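Local coordinates for protein beta-agarase D (Zobellia galactanivorans, PDB 4ASM) that hydrolyses the beta-1,4-galactosidic linkages of agarose in a random, endo-acting manner with retention of anomeric configuration, through this family 16 glycoside hydrolase catalytic domain, at residues A[55-60]-A[124-129]; A[150-155]-A[319-324]; A[132-137]-A[357-362]. All coordinates share one frame; numbering follows the deposited sequence.

Overall arrangement
From the N terminus, the chain first closes a loop at interaction 1, where the short strand 56-57 pairs with the end of strand 112-125. It then enters strand 133-140, whose start is held in interaction 3 by the C-terminal strand 350-362, so that 132-137 and 357-362 enclose everything between them. Interaction 2, joining 150-155 to 319-324, is nested inside that large loop, while interaction 1 precedes both. Strands 112-125 and 320-326 are neighbours, and Asn125 and Ile321 bond through their backbones, which joins interactions 1 and 2. Interaction 3 meets interaction 2 by packing of Ile150 on Ala137 and of Ile321 on Val358.

Interaction 1 (A[55-60]-A[124-129]); sequences KWYNKY and TNKTRV
Lys126 N donates to Lys55 O at 2.8 Å, and Tyr57 and Thr124 exchange a reciprocal pair of backbone bonds, making them the hydrogen-bonded pair of this short antiparallel bridge. Thr124 OG1 donates to Lys59 O, just past strand 56-57, over 2.8 Å and in the plane of that carbonyl, and so ties down the turn that follows Tyr57. A water donates to Lys55 O at 3.3 Å and accepts from Thr127 OG1, bridging the two segments. Packing divides between two faces. On one, Thr124 CB sits over the Tyr57 ring, 3.9 Å from its centroid, while Lys126 CD reaches the ring edge at CD1; the lysine chain bends twice before its amine pairs with Asp47. Tyr57 CG stands between the backbone N and the carbonyl carbon (chi1 51°), which lays the ring alongside Thr124. On the other face, Asn125 CB rests over the six-membered ring of Trp56, 3.9 Å from its centroid, while Trp56 NE1 is bound by Asp33. Lys55 and Trp56 both face Phe48 in a classic beta bulge, in a strand that lies between 47-48 and 112-125 in the GH16 beta-sandwich.

Interaction 2 (A[150-155]-A[319-324]); sequences IWLLSP and MDIIIN
Ile322 lies across one face of the Trp151 indole: its CB stands 4.0 Å from the centroid of the five-membered ring in a CH-pi contact, and its CG2 comes to 3.4 Å from Trp151 NE1. With CG between the backbone N and the carbonyl carbon (chi1 53°), the indole leans over strand 320-324, where Asn324 ND2 meets the ring edge near its plane. Ile322 CD1 continues onto Leu153 CB. The backbones of Trp151 and Ile322 exchange two bonds, that from Ile322 N to Trp151 O almost straight at 179°. On the sheet face of Leu152 and Ile321, Leu152 CD2 packs on Ile321 CG1 at 3.7 Å, whereas Ile150 CG2 and Ile323 CG1 come only to 4.2 Å. Toward the partly exposed Pro155 contacts thin out: Ser154 CB and Met319 CG are 4.3 Å apart, and Pro155 CG meets the Asp320 carboxylate, which bonds His61 and Arg128. The indole also touches Glu160, the probable nucleophile. Replacing Trp151 by an alanine would probably leave Ile322 without its aromatic cover and open a gap beside Glu160. Asn324 ND2 bonds Glu326, a probable substrate-binding residue, so this apolar contact is likely to help shape the floor of the agarose-binding cleft.

Interaction 3 (A[132-137]-A[357-362]); sequences PVFVEA and RVYKPV
Strands 133-137 and 357-362 run antiparallel, their axes 4.7 Å apart at closest and 158° between directions, with Phe134-Tyr359 and Glu136-Arg357 as hydrogen-bonded pairs either side of the non-hydrogen-bonded Val135-Val358. Glu136 and Arg357 carry the strongest side-chain contact. Their chains lie side by side, carboxylate and guanidinium nearly coplanar, and Glu136 OE1 receives both NE, at 2.8 Å, and NH2, at 2.7 Å, of Arg357. The NH2 bond uses the syn lone pair of OE1, while NE meets the same oxygen nearly along its C-O axis. Thus one oxygen is gripped twice from the guanidinium edge, and OE2 is left to pair with Arg222. An extended arginine chain, leaving the backbone with chi1 65°, carries the guanidinium alongside the glutamate. Further bonds from NH1 to Val13 O and from NH2 to Pro14 O help to fix its rotation in this buried setting. On the same face Tyr359 CD2 touches the edge of the Phe134 ring, 4.0 Å from Phe134 CD2. The other face is aliphatic: Val133 CG2 packs on Val358 CG1 at 3.6 Å, and Val135 CG1 meets Val358 CG2 more loosely. Toward the partly exposed end, Lys360 folds back through bends at its last two torsions, so that NZ bonds Pro132 O at 2.9 Å from above the carbonyl plane. Pro361 CG rests on Pro132 CB, 3.6 Å away, beside the cis peptide that precedes Pro132. Beyond the pair, strand 220-229 bonds the far side of 133-137 and strand 24-27 that of 357-362, while Trp10, Ile15 and Pro16 of the N-terminal stretch lie against the face of Phe134, Arg357 and Tyr359.

Interaction 1 (A[55-60]-A[124-129])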
loop_
_atom_site.group_PDB
_atom_site.type_symbol
_atom_site.label_atom_id
_atom_site.label_comp_id
_atom_site.label_asym_id
_atom_site.label_seq_id
_atom_site.Cartn_x
_atom_site.Cartn_y
_atom_site.Cartn_z
ATOM N N LYS A 55 11.610 14.156 9.527
ATOM C CA LYS A 55 10.318 13.762 8.980
ATOM C C LYS A 55 10.145 12.251 8.906
ATOM O O LYS A 55 9.018 11.776 8.859
ATOM C CB LYS A 55 10.138 14.337 7.576
ATOM C CG LYS A 55 9.915 15.828 7.550
ATOM C CD LYS A 55 9.640 16.311 6.148
ATOM C CE LYS A 55 9.437 17.819 6.128
ATOM N NZ LYS A 55 8.050 18.146 6.553
ATOM N N TRP A 56 11.250 11.522 8.834
ATOM C CA TRP A 56 11.234 10.078 8.663
ATOM C C TRP A 56 12.314 9.431 9.499
ATOM O O TRP A 56 13.280 10.099 9.898
ATOM C CB TRP A 56 11.530 9.689 7.199
ATOM C CG TRP A 56 10.685 10.373 6.173
ATOM C CD1 TRP A 56 10.934 11.567 5.582
ATOM C CD2 TRP A 56 9.455 9.891 5.606
ATOM N NE1 TRP A 56 9.948 11.873 4.684
ATOM C CE2 TRP A 56 9.018 10.866 4.682
ATOM C CE3 TRP A 56 8.690 8.719 5.775
ATOM C CZ2 TRP A 56 7.832 10.728 3.935
ATOM C CZ3 TRP A 56 7.512 8.578 5.042
ATOM C CH2 TRP A 56 7.092 9.578 4.121
ATOM N N TYR A 57 12.183 8.131 9.726
ATOM C CA TYR A 57 13.338 7.299 10.077
ATOM C C TYR A 57 13.434 6.098 9.138
ATOM O O TYR A 57 12.426 5.653 8.561
ATOM C CB TYR A 57 13.385 6.900 11.562
ATOM C CG TYR A 57 12.134 6.285 12.130
ATOM C CD1 TYR A 57 11.143 7.080 12.694
ATOM C CD2 TYR A 57 11.947 4.902 12.127
ATOM C CE1 TYR A 57 9.994 6.515 13.243
ATOM C CE2 TYR A 57 10.800 4.331 12.670
ATOM C CZ TYR A 57 9.831 5.141 13.220
ATOM O OH TYR A 57 8.688 4.563 13.753
ATOM N N ASN A 58 14.656 5.592 8.979
ATOM C CA ASN A 58 14.969 4.572 7.980
ATOM C C ASN A 58 14.725 3.148 8.460
ATOM O O ASN A 58 15.513 2.227 8.163
ATOM C CB ASN A 58 16.399 4.757 7.425
ATOM C CG ASN A 58 17.482 4.654 8.506
ATOM O OD1 ASN A 58 17.188 4.656 9.711
ATOM N ND2 ASN A 58 18.743 4.561 8.071
ATOM N N LYS A 59 13.600 2.953 9.153
ATOM C CA LYS A 59 13.252 1.644 9.666
ATOM C C LYS A 59 11.736 1.466 9.663
ATOM O O LYS A 59 11.001 2.439 9.661
ATOM C CB LYS A 59 13.836 1.479 11.093
ATOM C CG LYS A 59 13.679 0.103 11.713
ATOM C CD LYS A 59 14.477 0.066 13.023
ATOM C CE LYS A 59 14.293 -1.262 13.734
ATOM N NZ LYS A 59 15.316 -1.424 14.824
ATOM N N TYR A 60 11.309 0.206 9.657
ATOM C CA TYR A 60 9.916 -0.135 9.906
ATOM C C TYR A 60 9.463 0.453 11.245
ATOM O O TYR A 60 10.266 0.678 12.142
ATOM C CB TYR A 60 9.839 -1.650 9.946
ATOM C CG TYR A 60 8.492 -2.271 10.121
ATOM C CD1 TYR A 60 7.468 -2.062 9.182
ATOM C CD2 TYR A 60 8.246 -3.131 11.181
ATOM C CE1 TYR A 60 6.219 -2.703 9.312
ATOM C CE2 TYR A 60 7.006 -3.749 11.327
ATOM C CZ TYR A 60 5.999 -3.539 10.391
ATOM O OH TYR A 60 4.766 -4.165 10.531
ATOM N N THR A 124 9.512 4.990 7.923
ATOM C CA THR A 124 8.299 5.407 8.628
ATOM C C THR A 124 8.332 6.931 8.830
ATOM O O THR A 124 9.375 7.483 9.208
ATOM C CB THR A 124 8.278 4.761 10.013
ATOM O OG1 THR A 124 8.314 3.332 9.879
ATOM C CG2 THR A 124 7.020 5.135 10.765
ATOM N N ASN A 125 7.215 7.598 8.566
ATOM C CA ASN A 125 7.057 9.034 8.802
ATOM C C ASN A 125 6.851 9.315 10.282
ATOM O O ASN A 125 6.197 8.533 10.992
ATOM C CB ASN A 125 5.887 9.559 7.934
ATOM C CG ASN A 125 5.895 11.064 7.744
ATOM O OD1 ASN A 125 5.954 11.566 6.604
ATOM N ND2 ASN A 125 5.794 11.781 8.819
ATOM N N LYS A 126 7.439 10.417 10.764
ATOM C CA LYS A 126 7.363 10.722 12.204
ATOM C C LYS A 126 6.032 11.357 12.612
ATOM O O LYS A 126 5.779 11.540 13.805
ATOM C CB LYS A 126 8.518 11.638 12.594
ATOM C CG LYS A 126 9.847 10.966 12.352
ATOM C CD LYS A 126 10.442 10.456 13.621
ATOM C CE LYS A 126 11.421 11.437 14.173
ATOM N NZ LYS A 126 11.936 10.915 15.461
ATOM N N THR A 127 5.203 11.698 11.626
ATOM C CA THR A 127 3.912 12.318 11.870
ATOM C C THR A 127 2.821 11.350 11.444
ATOM O O THR A 127 2.744 10.997 10.256
ATOM C CB THR A 127 3.767 13.646 11.105
ATOM O OG1 THR A 127 4.865 14.501 11.456
ATOM C CG2 THR A 127 2.427 14.332 11.460
ATOM N N ARG A 128 1.986 10.946 12.399
ATOM C CA ARG A 128 0.899 10.004 12.134
ATOM C C ARG A 128 -0.290 10.680 11.479
ATOM O O ARG A 128 -0.440 11.897 11.519
ATOM C CB ARG A 128 0.499 9.281 13.424
ATOM C CG ARG A 128 1.606 8.354 13.907
ATOM C CD ARG A 128 1.242 7.640 15.193
ATOM N NE ARG A 128 2.315 6.738 15.609
ATOM C CZ ARG A 128 2.627 6.502 16.881
ATOM N NH1 ARG A 128 1.926 7.090 17.846
ATOM N NH2 ARG A 128 3.605 5.666 17.193
ATOM N N VAL A 129 -1.132 9.871 10.847
ATOM C CA VAL A 129 -2.331 10.387 10.193
ATOM C C VAL A 129 -3.585 9.680 10.700
ATOM O O VAL A 129 -3.538 8.518 11.137
ATOM C CB VAL A 129 -2.225 10.267 8.654
ATOM C CG1 VAL A 129 -0.970 10.980 8.126
ATOM C CG2 VAL A 129 -2.232 8.813 8.175
HETATM O O HOH W 1 6.947 14.149 9.789
#

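Interaction 2 (A[150-155]-A[319-324])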
loop_
_atom_site.group_PDB
_atom_site.type_symbol
_atom_site.label_atom_id
_atom_site.label_comp_id
_atom_site.label_asym_id
_atom_site.label_seq_id
_atom_site.Cartn_x
_atom_site.Cartn_y
_atom_site.Cartn_z
ATOM N N ILE A 150 3.323 1.973 -0.710
ATOM C CA ILE A 150 3.114 3.191 0.081
ATOM C C ILE A 150 1.862 2.924 0.878
ATOM O O ILE A 150 0.814 2.607 0.307
ATOM C CB ILE A 150 2.915 4.436 -0.801
ATOM C CG1 ILE A 150 4.143 4.638 -1.697
ATOM C CG2 ILE A 150 2.623 5.643 0.078
ATOM C CD1 ILE A 150 4.024 5.788 -2.696
ATOM N N TRP A 151 1.964 2.985 2.199
ATOM C CA TRP A 151 0.845 2.502 2.996
ATOM C C TRP A 151 0.792 3.114 4.390
ATOM O O TRP A 151 1.711 3.845 4.787
ATOM C CB TRP A 151 0.860 0.961 3.037
ATOM C CG TRP A 151 2.149 0.301 3.473
ATOM C CD1 TRP A 151 3.392 0.413 2.888
ATOM C CD2 TRP A 151 2.300 -0.615 4.562
ATOM N NE1 TRP A 151 4.296 -0.377 3.562
ATOM C CE2 TRP A 151 3.651 -1.014 4.592
ATOM C CE3 TRP A 151 1.417 -1.133 5.518
ATOM C CZ2 TRP A 151 4.147 -1.906 5.553
ATOM C CZ3 TRP A 151 1.888 -2.029 6.461
ATOM C CH2 TRP A 151 3.250 -2.422 6.469
ATOM N N LEU A 152 -0.302 2.829 5.094
ATOM C CA LEU A 152 -0.551 3.343 6.446
ATOM C C LEU A 152 -0.797 2.162 7.386
ATOM O O LEU A 152 -1.550 1.229 7.033
ATOM C CB LEU A 152 -1.784 4.261 6.437
ATOM C CG LEU A 152 -1.888 5.336 5.361
ATOM C CD1 LEU A 152 -3.228 6.062 5.451
ATOM C CD2 LEU A 152 -0.714 6.322 5.414
ATOM N N LEU A 153 -0.190 2.184 8.574
ATOM C CA LEU A 153 -0.332 1.051 9.503
ATOM C C LEU A 153 -0.389 1.565 10.929
ATOM O O LEU A 153 0.481 2.349 11.332
ATOM C CB LEU A 153 0.831 0.072 9.342
ATOM C CG LEU A 153 0.858 -1.194 10.210
ATOM C CD1 LEU A 153 -0.349 -2.105 9.944
ATOM C CD2 LEU A 153 2.174 -1.967 10.013
ATOM N N SER A 154 -1.401 1.144 11.687
ATOM C CA SER A 154 -1.482 1.582 13.087
ATOM C C SER A 154 -0.280 1.016 13.853
ATOM O O SER A 154 0.192 -0.076 13.536
ATOM C CB SER A 154 -2.824 1.178 13.723
ATOM O OG SER A 154 -2.928 -0.219 13.870
ATOM N N PRO A 155 0.255 1.782 14.818
ATOM C CA PRO A 155 1.382 1.277 15.630
ATOM C C PRO A 155 1.171 -0.131 16.209
ATOM O O PRO A 155 2.127 -0.888 16.344
ATOM C CB PRO A 155 1.487 2.325 16.746
ATOM C CG PRO A 155 1.067 3.582 16.086
ATOM C CD PRO A 155 -0.040 3.195 15.108
ATOM N N MET A 319 -2.482 6.159 12.228
ATOM C CA MET A 319 -1.595 5.278 11.481
ATOM C C MET A 319 -0.259 5.926 11.116
ATOM O O MET A 319 -0.183 7.136 10.909
ATOM C CB MET A 319 -2.295 4.797 10.207
ATOM C CG MET A 319 -3.540 3.974 10.505
ATOM S SD MET A 319 -4.220 3.298 8.983
ATOM C CE MET A 319 -5.739 2.615 9.672
ATOM N N ASP A 320 0.794 5.110 11.095
ATOM C CA ASP A 320 2.089 5.510 10.557
ATOM C C ASP A 320 2.097 5.415 9.046
ATOM O O ASP A 320 1.607 4.437 8.472
ATOM C CB ASP A 320 3.183 4.575 11.078
ATOM C CG ASP A 320 3.304 4.609 12.597
ATOM O OD1 ASP A 320 3.383 5.728 13.151
ATOM O OD2 ASP A 320 3.332 3.530 13.218
ATOM N N ILE A 321 2.705 6.411 8.400
ATOM C CA ILE A 321 2.964 6.343 6.949
ATOM C C ILE A 321 4.258 5.569 6.743
ATOM O O ILE A 321 5.301 5.933 7.312
ATOM C CB ILE A 321 3.132 7.729 6.300
ATOM C CG1 ILE A 321 1.912 8.606 6.534
ATOM C CG2 ILE A 321 3.394 7.570 4.790
ATOM C CD1 ILE A 321 2.180 10.095 6.282
ATOM N N ILE A 322 4.176 4.507 5.944
ATOM C CA ILE A 322 5.319 3.654 5.639
ATOM C C ILE A 322 5.515 3.588 4.126
ATOM O O ILE A 322 4.554 3.473 3.351
ATOM C CB ILE A 322 5.104 2.224 6.197
ATOM C CG1 ILE A 322 4.923 2.291 7.739
ATOM C CG2 ILE A 322 6.259 1.316 5.797
ATOM C CD1 ILE A 322 4.519 0.998 8.401
ATOM N N ILE A 323 6.765 3.714 3.694
ATOM C CA ILE A 323 7.092 3.486 2.287
ATOM C C ILE A 323 8.141 2.413 2.269
ATOM O O ILE A 323 9.110 2.473 3.034
ATOM C CB ILE A 323 7.594 4.772 1.590
ATOM C CG1 ILE A 323 6.520 5.854 1.680
ATOM C CG2 ILE A 323 7.955 4.448 0.123
ATOM C CD1 ILE A 323 6.968 7.201 1.124
ATOM N N ASN A 324 7.969 1.408 1.412
ATOM C CA ASN A 324 8.957 0.334 1.362
ATOM C C ASN A 324 8.929 -0.458 0.064
ATOM O O ASN A 324 8.101 -0.208 -0.807
ATOM C CB ASN A 324 8.855 -0.615 2.590
ATOM C CG ASN A 324 7.683 -1.604 2.511
ATOM O OD1 ASN A 324 7.132 -1.853 1.448
ATOM N ND2 ASN A 324 7.335 -2.201 3.643
#

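Interaction 3 (A[132-137]-A[357-362])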
loop_
_atom_site.group_PDB
_atom_site.type_symbol
_atom_site.label_atom_id
_atom_site.label_comp_id
_atom_site.label_asym_id
_atom_site.label_seq_id
_atom_site.Cartn_x
_atom_site.Cartn_y
_atom_site.Cartn_z
ATOM N N PRO A 132 -10.186 12.718 9.255
ATOM C CA PRO A 132 -10.178 12.817 7.807
ATOM C C PRO A 132 -8.813 13.280 7.311
ATOM O O PRO A 132 -8.255 14.258 7.822
ATOM C CB PRO A 132 -11.263 13.859 7.518
ATOM C CG PRO A 132 -11.264 14.740 8.767
ATOM C CD PRO A 132 -10.763 13.913 9.903
ATOM N N VAL A 133 -8.273 12.573 6.323
ATOM C CA VAL A 133 -6.936 12.885 5.825
ATOM C C VAL A 133 -6.786 12.341 4.407
ATOM O O VAL A 133 -7.278 11.245 4.105
ATOM C CB VAL A 133 -5.824 12.326 6.763
ATOM C CG1 VAL A 133 -5.827 10.804 6.785
ATOM C CG2 VAL A 133 -4.452 12.890 6.399
ATOM N N PHE A 134 -6.110 13.117 3.571
ATOM C CA PHE A 134 -5.761 12.703 2.208
ATOM C C PHE A 134 -4.244 12.619 2.058
ATOM O O PHE A 134 -3.524 13.565 2.403
ATOM C CB PHE A 134 -6.352 13.701 1.199
ATOM C CG PHE A 134 -5.934 13.462 -0.224
ATOM C CD1 PHE A 134 -6.378 12.339 -0.911
ATOM C CD2 PHE A 134 -5.103 14.375 -0.870
ATOM C CE1 PHE A 134 -5.976 12.123 -2.229
ATOM C CE2 PHE A 134 -4.693 14.170 -2.190
ATOM C CZ PHE A 134 -5.137 13.029 -2.862
ATOM N N VAL A 135 -3.763 11.469 1.586
ATOM C CA VAL A 135 -2.322 11.241 1.422
ATOM C C VAL A 135 -2.092 10.875 -0.031
ATOM O O VAL A 135 -2.721 9.950 -0.529
ATOM C CB VAL A 135 -1.814 10.077 2.341
ATOM C CG1 VAL A 135 -0.290 9.922 2.243
ATOM C CG2 VAL A 135 -2.223 10.325 3.805
ATOM N N GLU A 136 -1.186 11.583 -0.695
ATOM C CA GLU A 136 -0.910 11.308 -2.109
ATOM C C GLU A 136 0.578 11.411 -2.412
ATOM O O GLU A 136 1.249 12.318 -1.902
ATOM C CB GLU A 136 -1.684 12.302 -3.004
ATOM C CG GLU A 136 -1.564 12.044 -4.505
ATOM C CD GLU A 136 -2.121 13.159 -5.349
ATOM O OE1 GLU A 136 -1.984 14.333 -4.951
ATOM O OE2 GLU A 136 -2.688 12.868 -6.423
ATOM N N ALA A 137 1.087 10.509 -3.255
ATOM C CA ALA A 137 2.491 10.520 -3.647
ATOM C C ALA A 137 2.661 10.519 -5.150
ATOM O O ALA A 137 1.821 9.973 -5.873
ATOM C CB ALA A 137 3.232 9.325 -3.048
ATOM N N ARG A 357 2.432 14.177 -0.162
ATOM C CA ARG A 357 1.749 15.290 0.484
ATOM C C ARG A 357 0.562 14.779 1.287
ATOM O O ARG A 357 -0.080 13.782 0.919
ATOM C CB ARG A 357 1.303 16.328 -0.560
ATOM C CG ARG A 357 0.253 15.868 -1.545
ATOM C CD ARG A 357 0.052 16.948 -2.610
ATOM N NE ARG A 357 -0.883 16.547 -3.651
ATOM C CZ ARG A 357 -1.452 17.401 -4.495
ATOM N NH1 ARG A 357 -1.202 18.712 -4.395
ATOM N NH2 ARG A 357 -2.243 16.942 -5.450
ATOM N N VAL A 358 0.268 15.481 2.377
ATOM C CA VAL A 358 -0.768 15.080 3.311
ATOM C C VAL A 358 -1.610 16.314 3.586
ATOM O O VAL A 358 -1.056 17.367 3.930
ATOM C CB VAL A 358 -0.146 14.568 4.621
ATOM C CG1 VAL A 358 -1.227 14.202 5.616
ATOM C CG2 VAL A 358 0.769 13.373 4.349
ATOM N N TYR A 359 -2.932 16.191 3.423
ATOM C CA TYR A 359 -3.870 17.284 3.726
ATOM C C TYR A 359 -4.983 16.816 4.652
ATOM O O TYR A 359 -5.324 15.629 4.700
ATOM C CB TYR A 359 -4.539 17.797 2.453
ATOM C CG TYR A 359 -3.631 18.395 1.414
ATOM C CD1 TYR A 359 -3.316 19.764 1.411
ATOM C CD2 TYR A 359 -3.116 17.604 0.384
ATOM C CE1 TYR A 359 -2.477 20.303 0.421
ATOM C CE2 TYR A 359 -2.304 18.126 -0.593
ATOM C CZ TYR A 359 -1.980 19.481 -0.584
ATOM O OH TYR A 359 -1.169 19.972 -1.584
ATOM N N LYS A 360 -5.546 17.757 5.401
ATOM C CA LYS A 360 -6.798 17.495 6.088
ATOM C C LYS A 360 -7.825 18.554 5.686
ATOM O O LYS A 360 -7.446 19.692 5.399
ATOM C CB LYS A 360 -6.593 17.471 7.605
ATOM C CG LYS A 360 -5.603 16.411 8.094
ATOM C CD LYS A 360 -5.372 16.498 9.602
ATOM C CE LYS A 360 -6.548 15.950 10.386
ATOM N NZ LYS A 360 -6.679 14.451 10.215
ATOM N N PRO A 361 -9.121 18.183 5.648
ATOM C CA PRO A 361 -10.168 19.124 5.257
ATOM C C PRO A 361 -10.541 20.023 6.430
ATOM O O PRO A 361 -10.734 19.535 7.553
ATOM C CB PRO A 361 -11.338 18.204 4.904
ATOM C CG PRO A 361 -11.171 17.012 5.735
ATOM C CD PRO A 361 -9.664 16.861 5.995
ATOM N N VAL A 362 -10.621 21.325 6.162
ATOM C CA VAL A 362 -10.976 22.303 7.189
ATOM C C VAL A 362 -12.056 23.249 6.659
ATOM O O VAL A 362 -12.078 23.575 5.470
ATOM C CB VAL A 362 -9.745 23.136 7.629
ATOM C CG1 VAL A 362 -8.654 22.231 8.212
ATOM C CG2 VAL A 362 -9.205 23.984 6.469
#